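Local atomic coordinates of cell division protein FtsZ 1 (Methanocaldococcus jannaschii, PDB entry 2VAP), a protein that binds GTP and probably hydrolyses it while polymerising into the contractile Z ring at the future site of cell division. Residues E113-A118 with P141-I146; I216-G221 with A249-G254; M268-P273 with A305-R310. One frame throughout, in Å; residues are numbered along the deposited sequence.

The three contacts lie in series along the chain, neither nested nor crossing. Contact 1 comes first, closing a loop of 22 residues that contains strand 124-130, and joins two helices of the GTPase domain. Contact 2 then closes 27 residues, including helix 236-243, and sets the long helix 204-227 against strand 249-256 of the C-terminal domain. Contact 3 spans 31 residues, with strand 284-291 among them, and pairs two helices on the far face of the same C-terminal sheet. Contacts 2 and 3 touch, G252 CA lying 3.7 Å from S272 CB, whereas contacts 1 and 3 lie on opposite sides of the chain's centre, about 36 Å apart between centres.

Contact 1. Residues E113-A118 with P141-I146; sequences EEIKAA and PVVAEI
In the Rossmann-like GTPase domain shared by FtsZ and tubulin, I115 and K116 of helix 112-119 pack on V143 and I146 of helix 135-149, the helix that starts in the GTP-binding loop at G134, T135 and G136. The two short axes approach to 10.0 Å and cross at -56°, and the interface is wholly apolar. I146 works with two arms. Its CG1 lies anti to the carbonyl carbon (chi1 -66°), which carries I146 CD1 to within 3.9 Å of I115 CG2, the two side chains crossing at nearly a right angle. The other arm, CG2, presses on the backbone of the facing helix, 3.7 Å from K116 CA. K116 takes part through the root of its side chain, its extended chain leading NZ away from the partner helix. With an alanine here in place of I146, both arms are gone, which would probably open a gap over K116 CA and leave I115 CG2 with V143 alone to meet across this pair of helices. I115 also packs on I87, and V142 faces helix 101-110. Deeper in the interface, V143 CG2 meets I115 CG2 at 4.2 Å.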
ATOM      1  N   GLU A 113      10.953  17.129  11.920  1.00 16.74           N
ATOM      2  CA  GLU A 113      10.838  18.335  11.096  1.00 16.79           C
ATOM      3  C   GLU A 113      11.255  18.105   9.643  1.00 17.83           C
ATOM      4  O   GLU A 113      10.656  18.674   8.727  1.00 18.45           O
ATOM      5  CB  GLU A 113      11.639  19.492  11.706  1.00 24.59           C
ATOM      6  CG  GLU A 113      11.071  20.032  13.021  1.00 25.04           C
ATOM      7  CD  GLU A 113       9.704  20.687  12.867  1.00500.00           C
ATOM      8  OE1 GLU A 113       9.482  21.404  11.867  1.00 47.46           O
ATOM      9  OE2 GLU A 113       8.850  20.489  13.758  1.00 59.94           O
ATOM     10  N   GLU A 114      12.275  17.272   9.437  1.00 14.03           N
ATOM     11  CA  GLU A 114      12.726  16.914   8.090  1.00 12.95           C
ATOM     12  C   GLU A 114      11.715  16.013   7.380  1.00 13.17           C
ATOM     13  O   GLU A 114      11.488  16.159   6.175  1.00 16.96           O
ATOM     14  CB  GLU A 114      14.105  16.248   8.126  1.00 20.52           C
ATOM     15  CG  GLU A 114      15.256  17.216   8.378  1.00 31.71           C
ATOM     16  CD  GLU A 114      16.619  16.597   8.126  1.00114.55           C
ATOM     17  OE1 GLU A 114      17.499  16.722   9.004  1.00371.74           O
ATOM     18  OE2 GLU A 114      16.815  15.986   7.052  1.00 48.36           O
ATOM     19  N   ILE A 115      11.117  15.089   8.130  1.00 13.73           N
ATOM     20  CA  ILE A 115      10.053  14.228   7.607  1.00 10.59           C
ATOM     21  C   ILE A 115       8.838  15.075   7.212  1.00 13.24           C
ATOM     22  O   ILE A 115       8.297  14.914   6.116  1.00 13.44           O
ATOM     23  CB  ILE A 115       9.652  13.111   8.617  1.00 12.72           C
ATOM     24  CG1 ILE A 115      10.837  12.173   8.879  1.00 13.12           C
ATOM     25  CG2 ILE A 115       8.448  12.314   8.100  1.00 14.88           C
ATOM     26  CD1 ILE A 115      10.681  11.283  10.107  1.00 13.83           C
ATOM     27  N   LYS A 116       8.438  15.986   8.099  1.00 14.16           N
ATOM     28  CA  LYS A 116       7.312  16.891   7.853  1.00 12.71           C
ATOM     29  C   LYS A 116       7.516  17.730   6.590  1.00 13.19           C
ATOM     30  O   LYS A 116       6.597  17.872   5.781  1.00 15.18           O
ATOM     31  CB  LYS A 116       7.076  17.801   9.064  1.00 17.19           C
ATOM     32  CG  LYS A 116       5.828  18.674   8.966  1.00 21.86           C
ATOM     33  CD  LYS A 116       5.743  19.646  10.130  1.00 22.07           C
ATOM     34  CE  LYS A 116       4.610  20.642   9.935  1.00 37.51           C
ATOM     35  NZ  LYS A 116       4.535  21.627  11.049  1.00 31.61           N
ATOM     36  N   ALA A 117       8.724  18.269   6.428  1.00 13.26           N
ATOM     37  CA  ALA A 117       9.065  19.106   5.276  1.00 17.57           C
ATOM     38  C   ALA A 117       8.973  18.353   3.949  1.00 15.99           C
ATOM     39  O   ALA A 117       8.602  18.932   2.926  1.00 20.84           O
ATOM     40  CB  ALA A 117      10.454  19.710   5.452  1.00 22.04           C
ATOM     41  N   ALA A 118       9.303  17.063   3.976  1.00 14.79           N
ATOM     42  CA  ALA A 118       9.304  16.225   2.776  1.00 13.52           C
ATOM     43  C   ALA A 118       7.899  15.824   2.323  1.00 14.92           C
ATOM     44  O   ALA A 118       7.684  15.532   1.143  1.00 17.84           O
ATOM     45  CB  ALA A 118      10.160  14.987   2.996  1.00 16.35           C
ATOM     46  N   PRO A 141       4.981   4.473  12.442  1.00 11.58           N
ATOM     47  CA  PRO A 141       3.937   5.181  13.199  1.00 12.98           C
ATOM     48  C   PRO A 141       4.221   6.670  13.405  1.00 14.26           C
ATOM     49  O   PRO A 141       3.282   7.463  13.492  1.00 12.44           O
ATOM     50  CB  PRO A 141       3.926   4.454  14.552  1.00 14.46           C
ATOM     51  CG  PRO A 141       4.554   3.132  14.283  1.00 14.92           C
ATOM     52  CD  PRO A 141       5.606   3.422  13.267  1.00 11.39           C
ATOM     53  N   VAL A 142       5.498   7.042  13.479  1.00 11.75           N
ATOM     54  CA  VAL A 142       5.888   8.449  13.608  1.00 11.29           C
ATOM     55  C   VAL A 142       5.573   9.221  12.320  1.00 10.72           C
ATOM     56  O   VAL A 142       5.002  10.313  12.371  1.00 12.22           O
ATOM     57  CB  VAL A 142       7.382   8.615  13.999  1.00 11.80           C
ATOM     58  CG1 VAL A 142       7.751  10.091  14.128  1.00 14.34           C
ATOM     59  CG2 VAL A 142       7.682   7.882  15.301  1.00 14.02           C
ATOM     60  N   VAL A 143       5.934   8.644  11.174  1.00 13.16           N
ATOM     61  CA  VAL A 143       5.604   9.234   9.872  1.00  9.44           C
ATOM     62  C   VAL A 143       4.085   9.380   9.728  1.00 11.91           C
ATOM     63  O   VAL A 143       3.595  10.420   9.278  1.00 11.73           O
ATOM     64  CB  VAL A 143       6.185   8.408   8.688  1.00 11.71           C
ATOM     65  CG1 VAL A 143       5.831   9.051   7.351  1.00 11.11           C
ATOM     66  CG2 VAL A 143       7.695   8.273   8.816  1.00 10.83           C
ATOM     67  N   ALA A 144       3.355   8.340  10.131  1.00 10.97           N
ATOM     68  CA  ALA A 144       1.892   8.347  10.102  1.00  9.79           C
ATOM     69  C   ALA A 144       1.304   9.472  10.957  1.00 12.55           C
ATOM     70  O   ALA A 144       0.370  10.152  10.532  1.00 12.18           O
ATOM     71  CB  ALA A 144       1.343   6.995  10.540  1.00 10.66           C
ATOM     72  N   GLU A 145       1.862   9.668  12.153  1.00 13.12           N
ATOM     73  CA  GLU A 145       1.421  10.742  13.047  1.00 13.54           C
ATOM     74  C   GLU A 145       1.677  12.121  12.433  1.00 11.31           C
ATOM     75  O   GLU A 145       0.815  13.001  12.491  1.00 12.39           O
ATOM     76  CB  GLU A 145       2.098  10.627  14.419  1.00 12.93           C
ATOM     77  CG  GLU A 145       1.580  11.634  15.446  1.00 18.23           C
ATOM     78  CD  GLU A 145       2.240  11.513  16.811  1.00 40.33           C
ATOM     79  OE1 GLU A 145       3.183  10.709  16.969  1.00 26.59           O
ATOM     80  OE2 GLU A 145       1.806  12.233  17.733  1.00 27.79           O
ATOM     81  N   ILE A 146       2.858  12.291  11.841  1.00 12.68           N
ATOM     82  CA  ILE A 146       3.226  13.536  11.160  1.00 12.30           C
ATOM     83  C   ILE A 146       2.290  13.806   9.977  1.00 15.54           C
ATOM     84  O   ILE A 146       1.853  14.943   9.764  1.00 13.59           O
ATOM     85  CB  ILE A 146       4.713  13.516  10.707  1.00 10.63           C
ATOM     86  CG1 ILE A 146       5.643  13.497  11.929  1.00 17.06           C
ATOM     87  CG2 ILE A 146       5.033  14.719   9.818  1.00 12.28           C
ATOM     88  CD1 ILE A 146       7.077  13.078  11.629  1.00 16.06           C
TER

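Contact 2. Residues I216-G221 with A249-G254; sequences INAVKG and AMIGIG
I251 and I253 are the two residues of strand segment 249-254 that reach helix segment 216-221, where A218 and N217 receive them. The strand begins at A249, whose backbone is hydrogen-bonded to L187 and V189 of strand 186-191, the edge of the GTPase sheet, while its methyl rests on T186 and V188. M250 bonds through its backbone to I337 and sends its side chain elsewhere, onto L275 and V277. At I251 the chain turns its CB toward the helix. CG1 sits between the backbone N and the carbonyl carbon (chi1 70°), a crowded position that carries CD1 forward to within 3.9 Å of A218 CB, one methyl against another; V188, V336 and L274 pack around the same isoleucine.

The helix met here belongs to the long helix 204-227, the central helix of the FtsZ and tubulin fold, which runs between the nucleotide-binding domain and the C-terminal domain. D212, a GTP-binding residue, lies further back on it, its side chain about 9 Å from that of N217.

G252 follows with backbone bonds to L335, and its CA lies 3.7 Å from S272 CB. I253 points back toward the helix. Its CG1 is anti to the carbonyl carbon (chi1 -58°), and CD1 ends 4.1 Å from N217 CB, so it touches the aliphatic root of the asparagine and not its amide. The amide nitrogen ND2 of N217 instead makes a weak hydrogen bond to E213 O, one turn back along the helix. L334 of the neighbouring strand packs beside I253. G254 pairs with V333 through its backbone, and its CA lies 3.7 Å from M268 SD on helix 261-270.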
ATOM      1  N   ILE A 216       4.937  -3.925  -4.161  1.00 17.62           N
ATOM      2  CA  ILE A 216       4.913  -3.055  -5.340  1.00 19.37           C
ATOM      3  C   ILE A 216       3.511  -3.006  -5.948  1.00 18.79           C
ATOM      4  O   ILE A 216       2.972  -1.923  -6.178  1.00 19.62           O
ATOM      5  CB  ILE A 216       5.967  -3.485  -6.408  1.00 28.76           C
ATOM      6  CG1 ILE A 216       7.398  -3.306  -5.876  1.00 25.97           C
ATOM      7  CG2 ILE A 216       5.774  -2.728  -7.727  1.00 28.18           C
ATOM      8  CD1 ILE A 216       7.711  -1.928  -5.304  1.00472.19           C
ATOM      9  N   ASN A 217       2.925  -4.178  -6.184  1.00 17.27           N
ATOM     10  CA  ASN A 217       1.569  -4.283  -6.727  1.00 25.38           C
ATOM     11  C   ASN A 217       0.518  -3.574  -5.872  1.00 16.47           C
ATOM     12  O   ASN A 217      -0.396  -2.944  -6.404  1.00 15.98           O
ATOM     13  CB  ASN A 217       1.178  -5.751  -6.932  1.00 29.24           C
ATOM     14  CG  ASN A 217       1.707  -6.329  -8.237  1.00 63.88           C
ATOM     15  OD1 ASN A 217       0.945  -6.876  -9.034  1.00117.24           O
ATOM     16  ND2 ASN A 217       3.013  -6.211  -8.461  1.00 41.11           N
ATOM     17  N   ALA A 218       0.661  -3.678  -4.552  1.00 13.96           N
ATOM     18  CA  ALA A 218      -0.278  -3.060  -3.616  1.00 10.65           C
ATOM     19  C   ALA A 218      -0.147  -1.537  -3.586  1.00 10.91           C
ATOM     20  O   ALA A 218      -1.143  -0.826  -3.726  1.00 11.95           O
ATOM     21  CB  ALA A 218      -0.102  -3.644  -2.216  1.00 14.42           C
ATOM     22  N   VAL A 219       1.079  -1.047  -3.405  1.00 10.90           N
ATOM     23  CA  VAL A 219       1.337   0.396  -3.321  1.00 10.58           C
ATOM     24  C   VAL A 219       1.121   1.085  -4.674  1.00 10.46           C
ATOM     25  O   VAL A 219       0.364   2.053  -4.763  1.00 12.82           O
ATOM     26  CB  VAL A 219       2.755   0.706  -2.758  1.00  9.97           C
ATOM     27  CG1 VAL A 219       3.036   2.205  -2.776  1.00 13.24           C
ATOM     28  CG2 VAL A 219       2.900   0.169  -1.338  1.00 11.42           C
ATOM     29  N   LYS A 220       1.776   0.576  -5.718  1.00 10.82           N
ATOM     30  CA  LYS A 220       1.633   1.125  -7.070  1.00 11.00           C
ATOM     31  C   LYS A 220       0.186   1.034  -7.559  1.00 11.57           C
ATOM     32  O   LYS A 220      -0.322   1.969  -8.177  1.00 11.80           O
ATOM     33  CB  LYS A 220       2.579   0.419  -8.046  1.00 11.15           C
ATOM     34  CG  LYS A 220       2.768   1.128  -9.380  1.00 15.99           C
ATOM     35  CD  LYS A 220       3.825   0.431 -10.219  1.00 18.70           C
ATOM     36  CE  LYS A 220       4.008   1.116 -11.563  1.00 31.82           C
ATOM     37  NZ  LYS A 220       5.044   0.442 -12.393  1.00138.42           N
ATOM     38  N   GLY A 221      -0.470  -0.086  -7.262  1.00 13.65           N
ATOM     39  CA  GLY A 221      -1.866  -0.305  -7.641  1.00 15.71           C
ATOM     40  C   GLY A 221      -2.840   0.668  -6.999  1.00 14.20           C
ATOM     41  O   GLY A 221      -3.777   1.133  -7.649  1.00 13.02           O
ATOM     42  N   ALA A 249      -7.399  -3.025   6.670  1.00 11.01           N
ATOM     43  CA  ALA A 249      -7.608  -3.468   5.296  1.00  8.99           C
ATOM     44  C   ALA A 249      -6.656  -4.595   4.916  1.00 11.92           C
ATOM     45  O   ALA A 249      -5.557  -4.706   5.463  1.00 12.63           O
ATOM     46  CB  ALA A 249      -7.457  -2.298   4.333  1.00 11.48           C
ATOM     47  N   MET A 250      -7.098  -5.435   3.983  1.00 10.92           N
ATOM     48  CA  MET A 250      -6.273  -6.511   3.435  1.00  9.15           C
ATOM     49  C   MET A 250      -6.441  -6.575   1.921  1.00 10.60           C
ATOM     50  O   MET A 250      -7.426  -6.063   1.378  1.00 12.97           O
ATOM     51  CB  MET A 250      -6.625  -7.856   4.078  1.00 12.83           C
ATOM     52  CG  MET A 250      -6.196  -7.975   5.531  1.00 14.65           C
ATOM     53  SD  MET A 250      -6.684  -9.539   6.276  1.00 16.97           S
ATOM     54  CE  MET A 250      -6.359  -9.203   8.003  1.00 22.60           C
ATOM     55  N   ILE A 251      -5.481  -7.199   1.242  1.00 10.00           N
ATOM     56  CA  ILE A 251      -5.486  -7.238  -0.221  1.00 10.42           C
ATOM     57  C   ILE A 251      -5.697  -8.634  -0.801  1.00 12.39           C
ATOM     58  O   ILE A 251      -5.422  -9.645  -0.150  1.00 12.47           O
ATOM     59  CB  ILE A 251      -4.200  -6.607  -0.840  1.00 11.15           C
ATOM     60  CG1 ILE A 251      -2.967  -7.489  -0.590  1.00 15.31           C
ATOM     61  CG2 ILE A 251      -3.994  -5.182  -0.327  1.00 12.61           C
ATOM     62  CD1 ILE A 251      -1.759  -7.133  -1.450  1.00 14.61           C
ATOM     63  N   GLY A 252      -6.200  -8.661  -2.031  1.00 11.34           N
ATOM     64  CA  GLY A 252      -6.283  -9.873  -2.832  1.00 12.04           C
ATOM     65  C   GLY A 252      -5.791  -9.562  -4.232  1.00 13.99           C
ATOM     66  O   GLY A 252      -6.186  -8.552  -4.822  1.00 15.11           O
ATOM     67  N   ILE A 253      -4.915 -10.415  -4.754  1.00 10.62           N
ATOM     68  CA  ILE A 253      -4.380 -10.248  -6.105  1.00 10.02           C
ATOM     69  C   ILE A 253      -4.697 -11.473  -6.959  1.00 14.97           C
ATOM     70  O   ILE A 253      -4.495 -12.612  -6.530  1.00 15.47           O
ATOM     71  CB  ILE A 253      -2.847  -9.976  -6.100  1.00 16.31           C
ATOM     72  CG1 ILE A 253      -2.520  -8.730  -5.268  1.00 15.29           C
ATOM     73  CG2 ILE A 253      -2.314  -9.813  -7.529  1.00 19.73           C
ATOM     74  CD1 ILE A 253      -1.046  -8.584  -4.908  1.00 22.70           C
ATOM     75  N   GLY A 254      -5.203 -11.223  -8.162  1.00 15.14           N
ATOM     76  CA  GLY A 254      -5.488 -12.283  -9.121  1.00 14.70           C
ATOM     77  C   GLY A 254      -5.055 -11.906 -10.522  1.00 14.70           C
ATOM     78  O   GLY A 254      -5.088 -10.733 -10.895  1.00 16.84           O
TER

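Contact 3. Residues M268-P273 with A305-R310; sequences MALNSP and ATVSSR
The CA atoms of L270 and V307 stand 7.4 Å apart where the ends of helices 261-270 and 297-310 meet, both packed on one face of the mixed sheet of the C-terminal domain. A single leucine does most of the work on the first helix. L270 has CG anti to its carbonyl carbon (chi1 -77°) and pushes its forked end at the other helix, one methyl each way. CD1 lies 3.9 Å from T306 CG2 and also approaches the backbone at V307 CA. The other methyl, CD2, comes within 4.4 Å of V307 CG2, a looser touch. Beneath the pair, L335 of strand 331-338 carries both L270 and V307, while I279 lines L270 and R310. The polar ends stay out of this apolar patch: T306 OG1 is hydrogen-bonded to E302 O a turn back, and R310 NH1 forms a salt bridge with D280 OD2. R310 therefore serves two purposes, its guanidinium matched by a carboxylate and its aliphatic stem lying alongside the leucine. The stem bends at chi2 (62°), the two side chains slide past each other in opposite directions, and R310 CG meets L270 CD2 at 3.9 Å.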
ATOM      1  N   MET A 268      -9.632 -15.452  -8.512  1.00 17.56           N
ATOM      2  CA  MET A 268      -8.331 -15.626  -7.867  1.00 14.88           C
ATOM      3  C   MET A 268      -8.086 -14.557  -6.798  1.00 18.57           C
ATOM      4  O   MET A 268      -7.559 -14.857  -5.726  1.00 17.14           O
ATOM      5  CB  MET A 268      -7.209 -15.618  -8.911  1.00 16.53           C
ATOM      6  CG  MET A 268      -5.828 -15.978  -8.368  1.00 19.77           C
ATOM      7  SD  MET A 268      -4.520 -15.859  -9.607  1.00 27.87           S
ATOM      8  CE  MET A 268      -4.832 -17.330 -10.584  1.00 43.23           C
ATOM      9  N   ALA A 269      -8.483 -13.320  -7.097  1.00 13.77           N
ATOM     10  CA  ALA A 269      -8.342 -12.203  -6.159  1.00 13.65           C
ATOM     11  C   ALA A 269      -9.196 -12.387  -4.902  1.00 14.14           C
ATOM     12  O   ALA A 269      -8.719 -12.169  -3.787  1.00 14.45           O
ATOM     13  CB  ALA A 269      -8.674 -10.882  -6.847  1.00 16.06           C
ATOM     14  N   LEU A 270     -10.452 -12.792  -5.088  1.00 12.82           N
ATOM     15  CA  LEU A 270     -11.374 -13.021  -3.971  1.00 12.48           C
ATOM     16  C   LEU A 270     -10.962 -14.208  -3.099  1.00 11.52           C
ATOM     17  O   LEU A 270     -11.214 -14.216  -1.892  1.00 17.10           O
ATOM     18  CB  LEU A 270     -12.808 -13.209  -4.481  1.00 10.83           C
ATOM     19  CG  LEU A 270     -13.569 -11.948  -4.908  1.00 15.10           C
ATOM     20  CD1 LEU A 270     -14.709 -12.296  -5.855  1.00 17.26           C
ATOM     21  CD2 LEU A 270     -14.086 -11.176  -3.698  1.00 16.24           C
ATOM     22  N   ASN A 271     -10.324 -15.199  -3.721  1.00 14.04           N
ATOM     23  CA  ASN A 271      -9.858 -16.393  -3.018  1.00 15.71           C
ATOM     24  C   ASN A 271      -8.378 -16.326  -2.625  1.00 20.54           C
ATOM     25  O   ASN A 271      -7.790 -17.335  -2.226  1.00 20.14           O
ATOM     26  CB  ASN A 271     -10.128 -17.644  -3.863  1.00 20.95           C
ATOM     27  CG  ASN A 271     -11.609 -17.965  -3.981  1.00 30.54           C
ATOM     28  OD1 ASN A 271     -12.171 -17.957  -5.077  1.00 37.83           O
ATOM     29  ND2 ASN A 271     -12.250 -18.249  -2.852  1.00 24.95           N
ATOM     30  N   SER A 272      -7.786 -15.137  -2.735  1.00 14.67           N
ATOM     31  CA  SER A 272      -6.368 -14.942  -2.423  1.00 13.60           C
ATOM     32  C   SER A 272      -6.051 -15.247  -0.958  1.00  8.14           C
ATOM     33  O   SER A 272      -6.794 -14.831  -0.066  1.00 14.23           O
ATOM     34  CB  SER A 272      -5.926 -13.517  -2.767  1.00 14.75           C
ATOM     35  OG  SER A 272      -4.572 -13.298  -2.404  1.00 17.25           O
ATOM     36  N   PRO A 273      -4.947 -15.983  -0.709  1.00 11.45           N
ATOM     37  CA  PRO A 273      -4.479 -16.249   0.654  1.00 12.58           C
ATOM     38  C   PRO A 273      -4.176 -14.969   1.436  1.00 11.02           C
ATOM     39  O   PRO A 273      -4.249 -14.970   2.666  1.00 13.66           O
ATOM     40  CB  PRO A 273      -3.191 -17.050   0.433  1.00 15.92           C
ATOM     41  CG  PRO A 273      -3.354 -17.662  -0.911  1.00 23.36           C
ATOM     42  CD  PRO A 273      -4.085 -16.632  -1.714  1.00 17.44           C
ATOM     43  N   ALA A 305     -18.897  -6.395 -10.491  1.00 16.32           N
ATOM     44  CA  ALA A 305     -20.150  -7.095 -10.199  1.00 16.82           C
ATOM     45  C   ALA A 305     -19.923  -8.349  -9.352  1.00 16.08           C
ATOM     46  O   ALA A 305     -20.705  -8.639  -8.443  1.00 19.39           O
ATOM     47  CB  ALA A 305     -20.879  -7.448 -11.489  1.00 15.68           C
ATOM     48  N   THR A 306     -18.849  -9.077  -9.655  1.00 15.76           N
ATOM     49  CA  THR A 306     -18.482 -10.287  -8.918  1.00 17.46           C
ATOM     50  C   THR A 306     -18.095  -9.959  -7.473  1.00 22.22           C
ATOM     51  O   THR A 306     -18.522 -10.644  -6.541  1.00 18.73           O
ATOM     52  CB  THR A 306     -17.342 -11.062  -9.629  1.00 20.66           C
ATOM     53  OG1 THR A 306     -17.717 -11.329 -10.987  1.00 20.01           O
ATOM     54  CG2 THR A 306     -17.055 -12.386  -8.927  1.00 18.04           C
ATOM     55  N   VAL A 307     -17.298  -8.905  -7.295  1.00 16.55           N
ATOM     56  CA  VAL A 307     -16.902  -8.446  -5.962  1.00 12.94           C
ATOM     57  C   VAL A 307     -18.118  -7.971  -5.163  1.00 20.81           C
ATOM     58  O   VAL A 307     -18.275  -8.328  -3.992  1.00 20.30           O
ATOM     59  CB  VAL A 307     -15.825  -7.326  -6.028  1.00 15.31           C
ATOM     60  CG1 VAL A 307     -15.566  -6.732  -4.649  1.00 18.21           C
ATOM     61  CG2 VAL A 307     -14.529  -7.862  -6.615  1.00 15.25           C
ATOM     62  N   SER A 308     -18.978  -7.186  -5.812  1.00 20.35           N
ATOM     63  CA  SER A 308     -20.172  -6.627  -5.173  1.00 19.60           C
ATOM     64  C   SER A 308     -21.142  -7.702  -4.681  1.00 19.13           C
ATOM     65  O   SER A 308     -21.722  -7.572  -3.600  1.00 21.78           O
ATOM     66  CB  SER A 308     -20.889  -5.660  -6.119  1.00 22.34           C
ATOM     67  OG  SER A 308     -21.955  -4.997  -5.459  1.00 27.87           O
ATOM     68  N   SER A 309     -21.308  -8.759  -5.475  1.00 19.88           N
ATOM     69  CA  SER A 309     -22.191  -9.873  -5.123  1.00 20.32           C
ATOM     70  C   SER A 309     -21.640 -10.694  -3.957  1.00 38.36           C
ATOM     71  O   SER A 309     -22.403 -11.218  -3.143  1.00 29.85           O
ATOM     72  CB  SER A 309     -22.432 -10.773  -6.338  1.00 30.87           C
ATOM     73  OG  SER A 309     -21.219 -11.332  -6.811  1.00 50.94           O
ATOM     74  N   ARG A 310     -20.314 -10.796  -3.886  1.00 27.77           N
ATOM     75  CA  ARG A 310     -19.640 -11.562  -2.840  1.00 26.70           C
ATOM     76  C   ARG A 310     -19.628 -10.820  -1.501  1.00 28.13           C
ATOM     77  O   ARG A 310     -19.810 -11.432  -0.445  1.00 34.46           O
ATOM     78  CB  ARG A 310     -18.215 -11.929  -3.282  1.00 24.41           C
ATOM     79  CG  ARG A 310     -17.410 -12.763  -2.285  1.00 30.22           C
ATOM     80  CD  ARG A 310     -18.048 -14.121  -2.008  1.00 36.57           C
ATOM     81  NE  ARG A 310     -17.366 -14.838  -0.930  1.00 50.68           N
ATOM     82  CZ  ARG A 310     -17.641 -14.701   0.366  1.00314.16           C
ATOM     83  NH1 ARG A 310     -18.589 -13.866   0.772  1.00 32.54           N
ATOM     84  NH2 ARG A 310     -16.960 -15.402   1.262  1.00 44.83           N
TER